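Local coordinates for protein aminofutalosine deaminase (Helicobacter pylori, PDB 7LKK) that deaminates aminofutalosine in the menaquinone pathway, acting as a metal-dependent hydrolase of the amidohydrolase family with iron in its active site, at residues 50-53 with 54-57; 144-147 with 148-151; 264-267 with 268-271; 395-398 with 399-402. All blocks are in the same frame, centred on the assembly; numbering follows the deposited sequence. Where two conformers were deposited one is given.

How the interactions relate
All four contacts are local, each within one unbroken run of eight residues, and none touches another. Interaction 1 is a short surface helix with its N-cap, lying on the small sheet made by strands 17-21, 37-41, 45-50 and 62-66. Interactions 2 and 3 lie on barrel connections, one where a helix ends and one where strand 269-275 begins; interaction 3 is the most buried, and Phe266 is central to it. Interaction 4 leads into helix 401-408 beside the second subunit. Threonine or serine hydroxyls recur with different jobs: giving to a carbonyl in interaction 1 and, less certainly, interaction 2, facing another hydroxyl in interaction 3, and accepting a backbone N-H in interaction 4.

Interaction 1 (50-53 with 54-57); sequences DYHN and LTLK
Thr55 lies one turn beyond Tyr51 and sets its methyl over a face of the tyrosine ring. CG2 is 3.9 Å from the centroid of the Tyr51 ring and 21° off its normal, a CH-pi contact displaced toward the phenol end, where CZ is the nearest ring atom. The other branch of Thr55 turns back to the backbone: with OG1 placed between its own N and carbonyl carbon (chi1 57°), the hydroxyl gives a short 2.6 Å hydrogen bond from Thr55 OG1 to His52 O. That oxygen also accepts from Leu56 N at 3.1 Å, so two donors grip it. Residues 51-57 are the whole of this short helix, which follows directly on edge strand 45-50 of a four-stranded mixed sheet. Asp50 is its N-cap, OD2 accepting from Asn53 N at 3.0 Å along a nearly straight bond (164°), while the regular i to i+4 bonds open with Leu54 N to Asp50 O at 2.8 Å. The close-packed side of the turn faces the sheet: Tyr51 and Leu54 both lie on Ile18, Tyr51 and Thr55 share Ala63, and the Tyr51 ring meets that of Phe65. Opposite in character is the exposed side formed by His52, Asn53 and Leu56. There Leu56 leans obliquely over one face of the imidazole, its CG off-centre above the ring and its CD1 3.6 Å from His52 NE2, a light van der Waals touch. Lys57 runs out extended from the turn, and its amine pairs with Glu47 on the preceding strand.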
loop_
_atom_site.group_PDB
_atom_site.type_symbol
_atom_site.label_atom_id
_atom_site.label_comp_id
_atom_site.label_asym_id
_atom_site.label_seq_id
_atom_site.Cartn_x
_atom_site.Cartn_y
_atom_site.Cartn_z
ATOM N N ASP A 50 8.621 -33.615 -8.671
ATOM C CA ASP A 50 9.748 -32.978 -9.341
ATOM C C ASP A 50 9.493 -32.921 -10.840
ATOM O O ASP A 50 9.064 -33.907 -11.446
ATOM C CB ASP A 50 11.038 -33.747 -9.047
ATOM C CG ASP A 50 12.223 -33.212 -9.823
ATOM O OD1 ASP A 50 12.724 -32.122 -9.469
ATOM O OD2 ASP A 50 12.651 -33.878 -10.790
ATOM N N TYR A 51 9.751 -31.755 -11.436
ATOM C CA TYR A 51 9.361 -31.543 -12.827
ATOM C C TYR A 51 10.096 -32.494 -13.763
ATOM O O TYR A 51 9.484 -33.108 -14.645
ATOM C CB TYR A 51 9.607 -30.093 -13.239
ATOM C CG TYR A 51 9.325 -29.855 -14.704
ATOM C CD1 TYR A 51 8.022 -29.715 -15.165
ATOM C CD2 TYR A 51 10.358 -29.781 -15.628
ATOM C CE1 TYR A 51 7.758 -29.504 -16.505
ATOM C CE2 TYR A 51 10.103 -29.569 -16.969
ATOM C CZ TYR A 51 8.804 -29.433 -17.401
ATOM O OH TYR A 51 8.552 -29.222 -18.737
ATOM N N HIS A 52 11.416 -32.616 -13.600
ATOM C CA HIS A 52 12.185 -33.499 -14.470
ATOM C C HIS A 52 11.705 -34.941 -14.352
ATOM O O HIS A 52 11.501 -35.625 -15.362
ATOM C CB HIS A 52 13.675 -33.399 -14.137
ATOM C CG HIS A 52 14.540 -34.281 -14.983
ATOM N ND1 HIS A 52 14.712 -34.077 -16.335
ATOM C CD2 HIS A 52 15.275 -35.374 -14.670
ATOM C CE1 HIS A 52 15.520 -35.005 -16.819
ATOM N NE2 HIS A 52 15.875 -35.804 -15.828
ATOM N N ASN A 53 11.503 -35.415 -13.120
ATOM C CA ASN A 53 10.986 -36.765 -12.921
ATOM C C ASN A 53 9.590 -36.919 -13.508
ATOM O O ASN A 53 9.227 -38.008 -13.971
ATOM C CB ASN A 53 10.977 -37.112 -11.433
ATOM C CG ASN A 53 12.368 -37.353 -10.885
ATOM O OD1 ASN A 53 13.340 -37.432 -11.635
ATOM N ND2 ASN A 53 12.469 -37.473 -9.565
ATOM N N LEU A 54 8.797 -35.846 -13.497
ATOM C CA LEU A 54 7.461 -35.901 -14.077
ATOM C C LEU A 54 7.524 -36.069 -15.591
ATOM O O LEU A 54 6.711 -36.792 -16.177
ATOM C CB LEU A 54 6.688 -34.634 -13.710
ATOM C CG LEU A 54 5.274 -34.760 -13.146
ATOM C CD1 LEU A 54 5.172 -35.893 -12.142
ATOM C CD2 LEU A 54 4.847 -33.439 -12.513
ATOM N N THR A 55 8.488 -35.409 -16.239
ATOM C CA THR A 55 8.618 -35.522 -17.688
ATOM C C THR A 55 9.144 -36.889 -18.104
ATOM O O THR A 55 8.835 -37.361 -19.204
ATOM C CB THR A 55 9.535 -34.423 -18.224
ATOM O OG1 THR A 55 10.806 -34.500 -17.568
ATOM C CG2 THR A 55 8.921 -33.047 -17.982
ATOM N N LEU A 56 9.942 -37.536 -17.251
ATOM C CA LEU A 56 10.376 -38.899 -17.542
ATOM C C LEU A 56 9.237 -39.891 -17.346
ATOM O O LEU A 56 9.075 -40.826 -18.141
ATOM C CB LEU A 56 11.563 -39.274 -16.654
ATOM C CG LEU A 56 12.818 -38.406 -16.746
ATOM C CD1 LEU A 56 13.808 -38.797 -15.658
ATOM C CD2 LEU A 56 13.456 -38.517 -18.121
ATOM N N LYS A 57 8.439 -39.703 -16.293
ATOM C CA LYS A 57 7.314 -40.593 -16.034
ATOM C C LYS A 57 6.234 -40.463 -17.100
ATOM O O LYS A 57 5.558 -41.449 -17.419
ATOM C CB LYS A 57 6.739 -40.303 -14.646
ATOM C CG LYS A 57 5.600 -41.212 -14.221
ATOM C CD LYS A 57 5.206 -40.937 -12.777
ATOM C CE LYS A 57 4.103 -41.870 -12.308
ATOM N NZ LYS A 57 3.782 -41.663 -10.869
#

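Interaction 2 (144-147 with 148-151); sequences NLLK and ESPL
Ser149 bonds twice to the same oxygen, and its hydroxyl serves as both donor and acceptor, though the OG bonds belong to one of two modelled conformers and are less certain than the backbone bond. In that conformer OG gives a short hydrogen bond of 2.6 Å to Leu146 O; the backbone N of Ser149 reaches Leu146 O at 3.0 Å from well above the carbonyl plane, 69° out of it. OG would accept in turn from Leu151 N at 3.3 Å, which makes an ST turn just after helix 143-147. This is one of the connections of the amidohydrolase TIM barrel, running from the helix through a short loop into strand 152-159. The Ser149 hydroxyl bonds depend on a chi1 of 81°, which tucks OG back over its own backbone, where one atom can face the last helical turn and the end of the loop together. The helix itself ends loosely. Glu148, the first residue to leave helical geometry, still has a weak 3.3 Å bond from its N to Asn144 O, and its CG lies against that same oxygen. Lys147 directs its amine elsewhere, to Leu182 O. Leu145 packs on helix 115-127, where Leu151 also leans on Leu126. Leu146 rests on Phe82, its side chain about 10 Å from that of the iron ligand His81. Past the hydroxyl, the two buried leucines just meet methyl to methyl, with Leu146 CD2 4.3 Å from Leu151 CD1.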
loop_
_atom_site.group_PDB
_atom_site.type_symbol
_atom_site.label_atom_id
_atom_site.label_comp_id
_atom_site.label_asym_id
_atom_site.label_seq_id
_atom_site.Cartn_x
_atom_site.Cartn_y
_atom_site.Cartn_z
ATOM N N ASN A 144 -24.516 -11.358 -15.764
ATOM C CA ASN A 144 -24.365 -11.732 -17.170
ATOM C C ASN A 144 -22.901 -11.728 -17.593
ATOM O O ASN A 144 -22.415 -12.684 -18.208
ATOM C CB ASN A 144 -25.186 -10.794 -18.052
ATOM C CG ASN A 144 -26.664 -11.136 -18.046
ATOM O OD1 ASN A 144 -27.060 -12.218 -17.610
ATOM N ND2 ASN A 144 -27.489 -10.213 -18.528
ATOM N N LEU A 145 -22.181 -10.650 -17.276
ATOM C CA LEU A 145 -20.771 -10.572 -17.643
ATOM C C LEU A 145 -19.952 -11.635 -16.921
ATOM O O LEU A 145 -19.032 -12.222 -17.502
ATOM C CB LEU A 145 -20.234 -9.173 -17.343
ATOM C CG LEU A 145 -20.781 -8.068 -18.249
ATOM C CD1 LEU A 145 -20.306 -6.701 -17.786
ATOM C CD2 LEU A 145 -20.375 -8.320 -19.693
ATOM N N LEU A 146 -20.274 -11.896 -15.653
ATOM C CA LEU A 146 -19.593 -12.950 -14.906
ATOM C C LEU A 146 -19.756 -14.309 -15.580
ATOM O O LEU A 146 -18.793 -15.077 -15.690
ATOM C CB LEU A 146 -20.120 -13.003 -13.471
ATOM C CG LEU A 146 -19.553 -11.996 -12.472
ATOM C CD1 LEU A 146 -20.185 -12.192 -11.102
ATOM C CD2 LEU A 146 -18.038 -12.114 -12.388
ATOM N N LYS A 147 -20.977 -14.634 -16.019
ATOM C CA LYS A 147 -21.223 -15.950 -16.605
ATOM C C LYS A 147 -20.392 -16.195 -17.861
ATOM O O LYS A 147 -19.837 -17.287 -18.033
ATOM C CB LYS A 147 -22.712 -16.114 -16.912
ATOM C CG LYS A 147 -23.571 -16.369 -15.683
ATOM C CD LYS A 147 -24.878 -17.059 -16.049
ATOM C CE LYS A 147 -24.618 -18.378 -16.758
ATOM N NZ LYS A 147 -25.834 -19.236 -16.808
ATOM N N GLU A 148 -20.284 -15.207 -18.751
ATOM C CA GLU A 148 -19.460 -15.404 -19.939
ATOM C C GLU A 148 -17.992 -15.070 -19.705
ATOM O O GLU A 148 -17.215 -15.041 -20.664
ATOM C CB GLU A 148 -20.006 -14.639 -21.150
ATOM C CG GLU A 148 -20.734 -13.347 -20.903
ATOM C CD GLU A 148 -21.182 -12.722 -22.215
ATOM O OE1 GLU A 148 -20.313 -12.238 -22.972
ATOM O OE2 GLU A 148 -22.397 -12.746 -22.503
ATOM N N SER A 149 -17.603 -14.801 -18.467
ATOM C CA SER A 149 -16.193 -14.754 -18.123
ATOM C C SER A 149 -15.726 -16.140 -17.704
ATOM O O SER A 149 -16.535 -16.995 -17.335
ATOM C CB SER A 149 -15.959 -13.754 -16.991
ATOM O OG SER A 149 -16.260 -14.330 -15.732
ATOM N N PRO A 150 -14.418 -16.413 -17.771
ATOM C CA PRO A 150 -13.915 -17.709 -17.293
ATOM C C PRO A 150 -13.837 -17.825 -15.778
ATOM O O PRO A 150 -13.435 -18.879 -15.278
ATOM C CB PRO A 150 -12.514 -17.788 -17.921
ATOM C CG PRO A 150 -12.114 -16.379 -18.128
ATOM C CD PRO A 150 -13.373 -15.616 -18.433
ATOM N N LEU A 151 -14.224 -16.785 -15.042
ATOM C CA LEU A 151 -14.140 -16.804 -13.589
ATOM C C LEU A 151 -15.131 -17.790 -12.982
ATOM O O LEU A 151 -16.262 -17.932 -13.456
ATOM C CB LEU A 151 -14.410 -15.407 -13.027
ATOM C CG LEU A 151 -13.285 -14.375 -13.074
ATOM C CD1 LEU A 151 -13.828 -12.989 -12.755
ATOM C CD2 LEU A 151 -12.178 -14.755 -12.106
#

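Interaction 3 (264-267 with 268-271); sequences DMFK and DTHT. With EDO (1,2-ethanediol), chain H.
Phe266 meets Thr271 across the bend that carries the chain into strand 269-275. At the root of its side chain, Phe266 CB lies 3.9 Å from Thr271 OG1. With CG turned beside its backbone N (chi1 -57°), the ring is brought against the strand. CD1 makes the main touch: it is 3.5 Å from Thr271 OG1 and 3.6 Å from Thr271 CG2, the threonine crossing the phenylalanine at about a right angle. One atom further, CE1 lies 4.0 Å from the same Thr271 CG2. Around the ring stand Tyr262, Ile208, Leu218 and Val291, which places it against helices 201-213 and 281-291 and strand 218-222. A type I turn, Asp264 to Lys267, precedes the bend, and Asp268, in left-handed backbone conformation, pairs with Lys292. His270 N donates to O1 of an ethanediol, probably from the crystallisation liquor, at 2.9 Å. Strand 269-275 ends at His275, which lines the inhibitor pocket. Buried Thr269 OG1 and Thr271 OG1 stand 2.8 Å apart and probably share a hydrogen bond, either being a possible donor, though Thr269 OG1 is less surely placed; such pairing would let two polar groups lie beside an apolar ring.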
loop_
_atom_site.group_PDB
_atom_site.type_symbol
_atom_site.label_atom_id
_atom_site.label_comp_id
_atom_site.label_asym_id
_atom_site.label_seq_id
_atom_site.Cartn_x
_atom_site.Cartn_y
_atom_site.Cartn_z
ATOM N N ASP A 264 -26.303 -15.143 16.663
ATOM C CA ASP A 264 -27.027 -16.389 16.893
ATOM C C ASP A 264 -27.966 -16.749 15.749
ATOM O O ASP A 264 -28.293 -17.929 15.587
ATOM C CB ASP A 264 -27.810 -16.309 18.204
ATOM C CG ASP A 264 -26.905 -16.279 19.420
ATOM O OD1 ASP A 264 -25.672 -16.401 19.251
ATOM O OD2 ASP A 264 -27.426 -16.129 20.546
ATOM N N MET A 265 -28.404 -15.766 14.953
ATOM C CA MET A 265 -29.238 -16.068 13.792
ATOM C C MET A 265 -28.550 -17.035 12.838
ATOM O O MET A 265 -29.221 -17.830 12.171
ATOM C CB MET A 265 -29.596 -14.785 13.043
ATOM C CG MET A 265 -30.591 -13.882 13.740
ATOM S SD MET A 265 -31.225 -12.641 12.596
ATOM C CE MET A 265 -29.692 -11.926 12.003
ATOM N N PHE A 266 -27.223 -16.969 12.744
ATOM C CA PHE A 266 -26.454 -17.784 11.817
ATOM C C PHE A 266 -25.944 -19.072 12.454
ATOM O O PHE A 266 -25.030 -19.700 11.909
ATOM C CB PHE A 266 -25.285 -16.969 11.256
ATOM C CG PHE A 266 -25.709 -15.702 10.565
ATOM C CD1 PHE A 266 -25.950 -15.690 9.201
ATOM C CD2 PHE A 266 -25.876 -14.528 11.280
ATOM C CE1 PHE A 266 -26.348 -14.530 8.563
ATOM C CE2 PHE A 266 -26.274 -13.364 10.648
ATOM C CZ PHE A 266 -26.508 -13.364 9.288
ATOM N N LYS A 267 -26.520 -19.471 13.586
ATOM C CA LYS A 267 -26.105 -20.689 14.270
ATOM C C LYS A 267 -26.186 -21.894 13.341
ATOM O O LYS A 267 -27.188 -22.093 12.648
ATOM C CB LYS A 267 -26.977 -20.911 15.509
ATOM C CG LYS A 267 -26.725 -22.222 16.229
ATOM C CD LYS A 267 -27.265 -22.183 17.647
ATOM C CE LYS A 267 -28.252 -23.311 17.897
ATOM N NZ LYS A 267 -29.631 -22.945 17.468
ATOM N N ASP A 268 -25.121 -22.694 13.334
ATOM C CA ASP A 268 -25.019 -23.909 12.525
ATOM C C ASP A 268 -25.272 -23.617 11.045
ATOM O O ASP A 268 -26.150 -24.197 10.405
ATOM C CB ASP A 268 -25.976 -24.988 13.041
ATOM C CG ASP A 268 -25.737 -25.337 14.497
ATOM O OD1 ASP A 268 -26.694 -25.268 15.294
ATOM O OD2 ASP A 268 -24.591 -25.687 14.847
ATOM N N THR A 269 -24.467 -22.704 10.503
ATOM C CA THR A 269 -24.529 -22.338 9.096
ATOM C C THR A 269 -23.113 -22.233 8.546
ATOM O O THR A 269 -22.129 -22.275 9.286
ATOM C CB THR A 269 -25.268 -21.007 8.876
ATOM O OG1 THR A 269 -24.655 -19.983 9.669
ATOM C CG2 THR A 269 -26.741 -21.126 9.249
ATOM N N HIS A 270 -23.023 -22.106 7.223
ATOM C CA HIS A 270 -21.780 -21.762 6.530
ATOM C C HIS A 270 -21.898 -20.293 6.135
ATOM O O HIS A 270 -22.447 -19.958 5.084
ATOM C CB HIS A 270 -21.569 -22.672 5.322
ATOM C CG HIS A 270 -20.306 -22.404 4.562
ATOM N ND1 HIS A 270 -19.403 -23.399 4.251
ATOM C CD2 HIS A 270 -19.801 -21.263 4.034
ATOM C CE1 HIS A 270 -18.394 -22.881 3.572
ATOM N NE2 HIS A 270 -18.609 -21.585 3.431
ATOM N N THR A 271 -21.373 -19.405 6.981
ATOM C CA THR A 271 -21.565 -17.968 6.815
ATOM C C THR A 271 -20.226 -17.244 6.820
ATOM O O THR A 271 -19.402 -17.456 7.715
ATOM C CB THR A 271 -22.465 -17.398 7.920
ATOM O OG1 THR A 271 -23.752 -18.023 7.861
ATOM C CG2 THR A 271 -22.638 -15.896 7.747
HETATM C C1 EDO H . -26.698 -22.769 5.881
HETATM O O1 EDO H . -25.420 -22.231 5.524
HETATM C C2 EDO H . -27.115 -23.809 4.849
HETATM O O2 EDO H . -27.455 -23.152 3.623
#

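Interaction 4 (395-398 with 399-402); sequences KFTK and EQAI
Ala401, Lys398 and Glu399 give up most surface where the loop after strand 387-391 turns into helix 401-408. Ala401 sits in the bend: its CA is 3.7 Å from Phe396 CB, and its CB is 3.3 Å from Thr397 O. Its N makes only a weak 3.5 Å bond to Lys398 O. That carbonyl is better served by a water that donates to Lys398 O at 2.7 Å and accepts from Ile402 N at 3.2 Å, bridging the two. Lys398 itself leads away as an extended chain. Glu399 folds back, a chi1 of 69° turning its CG to the side of Thr397, 4.0 Å from Thr397 OG1. This hydroxyl accepts from Gln400 N at 3.3 Å, somewhat bent (138°), and lies alongside the Gln400 CB and CG methylenes. The Gln400 amide is turned to the second subunit, NE2 giving to Tyr93 O of that subunit, and its OE1 accepts from Gln404 NE2 of its own chain, while Phe396 packs on Ala89 of the second subunit as well as on Phe392 of its own. Inside the chain, Phe396 and Ala401 rest on Leu23 of strand 23-25, and Gln400 and Ile402 face helix 353-364.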
loop_
_atom_site.group_PDB
_atom_site.type_symbol
_atom_site.label_atom_id
_atom_site.label_comp_id
_atom_site.label_asym_id
_atom_site.label_seq_id
_atom_site.Cartn_x
_atom_site.Cartn_y
_atom_site.Cartn_z
ATOM N N LYS A 395 15.499 -15.703 -9.235
ATOM C CA LYS A 395 14.964 -16.809 -8.453
ATOM C C LYS A 395 15.049 -16.442 -6.977
ATOM O O LYS A 395 16.137 -16.139 -6.472
ATOM C CB LYS A 395 15.728 -18.104 -8.736
ATOM C CG LYS A 395 15.072 -19.354 -8.167
ATOM C CD LYS A 395 15.974 -20.577 -8.310
ATOM C CE LYS A 395 16.370 -20.816 -9.759
ATOM N NZ LYS A 395 17.124 -22.092 -9.928
ATOM N N PHE A 396 13.909 -16.458 -6.293
ATOM C CA PHE A 396 13.884 -16.125 -4.878
ATOM C C PHE A 396 14.436 -17.279 -4.053
ATOM O O PHE A 396 14.314 -18.451 -4.423
ATOM C CB PHE A 396 12.460 -15.801 -4.415
ATOM C CG PHE A 396 11.734 -14.816 -5.290
ATOM C CD1 PHE A 396 12.390 -13.723 -5.832
ATOM C CD2 PHE A 396 10.383 -14.981 -5.560
ATOM C CE1 PHE A 396 11.716 -12.817 -6.633
ATOM C CE2 PHE A 396 9.703 -14.082 -6.360
ATOM C CZ PHE A 396 10.368 -12.997 -6.896
ATOM N N THR A 397 15.057 -16.940 -2.925
ATOM C CA THR A 397 15.413 -17.965 -1.958
ATOM C C THR A 397 14.146 -18.599 -1.392
ATOM O O THR A 397 13.063 -18.005 -1.401
ATOM C CB THR A 397 16.274 -17.388 -0.833
ATOM O OG1 THR A 397 15.482 -16.524 -0.011
ATOM C CG2 THR A 397 17.445 -16.606 -1.406
ATOM N N LYS A 398 14.291 -19.834 -0.908
ATOM C CA LYS A 398 13.146 -20.581 -0.392
ATOM C C LYS A 398 12.426 -19.819 0.715
ATOM O O LYS A 398 11.192 -19.724 0.719
ATOM C CB LYS A 398 13.611 -21.947 0.112
ATOM C CG LYS A 398 12.562 -23.037 0.056
ATOM C CD LYS A 398 13.124 -24.336 0.612
ATOM C CE LYS A 398 12.203 -25.509 0.334
ATOM N NZ LYS A 398 12.816 -26.800 0.749
ATOM N N GLU A 399 13.179 -19.260 1.666
ATOM C CA GLU A 399 12.556 -18.606 2.809
ATOM C C GLU A 399 12.029 -17.213 2.480
ATOM O O GLU A 399 11.186 -16.694 3.219
ATOM C CB GLU A 399 13.534 -18.541 3.983
ATOM C CG GLU A 399 14.705 -17.601 3.793
ATOM C CD GLU A 399 15.079 -16.890 5.079
ATOM O OE1 GLU A 399 15.000 -17.526 6.153
ATOM O OE2 GLU A 399 15.444 -15.697 5.017
ATOM N N GLN A 400 12.507 -16.594 1.400
ATOM C CA GLN A 400 12.022 -15.286 0.977
ATOM C C GLN A 400 10.981 -15.372 -0.131
ATOM O O GLN A 400 10.403 -14.341 -0.492
ATOM C CB GLN A 400 13.190 -14.413 0.498
ATOM C CG GLN A 400 14.163 -13.986 1.587
ATOM C CD GLN A 400 13.698 -12.757 2.339
ATOM O OE1 GLN A 400 13.258 -11.778 1.738
ATOM N NE2 GLN A 400 13.800 -12.799 3.661
ATOM N N ALA A 401 10.723 -16.573 -0.659
ATOM C CA ALA A 401 9.958 -16.716 -1.894
ATOM C C ALA A 401 8.558 -16.127 -1.766
ATOM O O ALA A 401 8.093 -15.407 -2.656
ATOM C CB ALA A 401 9.884 -18.192 -2.292
ATOM N N ILE A 402 7.861 -16.441 -0.671
ATOM C CA ILE A 402 6.476 -16.003 -0.522
ATOM C C ILE A 402 6.400 -14.486 -0.385
ATOM O O ILE A 402 5.552 -13.835 -1.007
ATOM C CB ILE A 402 5.819 -16.715 0.673
ATOM C CG1 ILE A 402 5.557 -18.184 0.340
ATOM C CG2 ILE A 402 4.525 -16.016 1.072
ATOM C CD1 ILE A 402 5.278 -19.039 1.550
HETATM O O HOH W 1 8.858 -18.585 1.488
#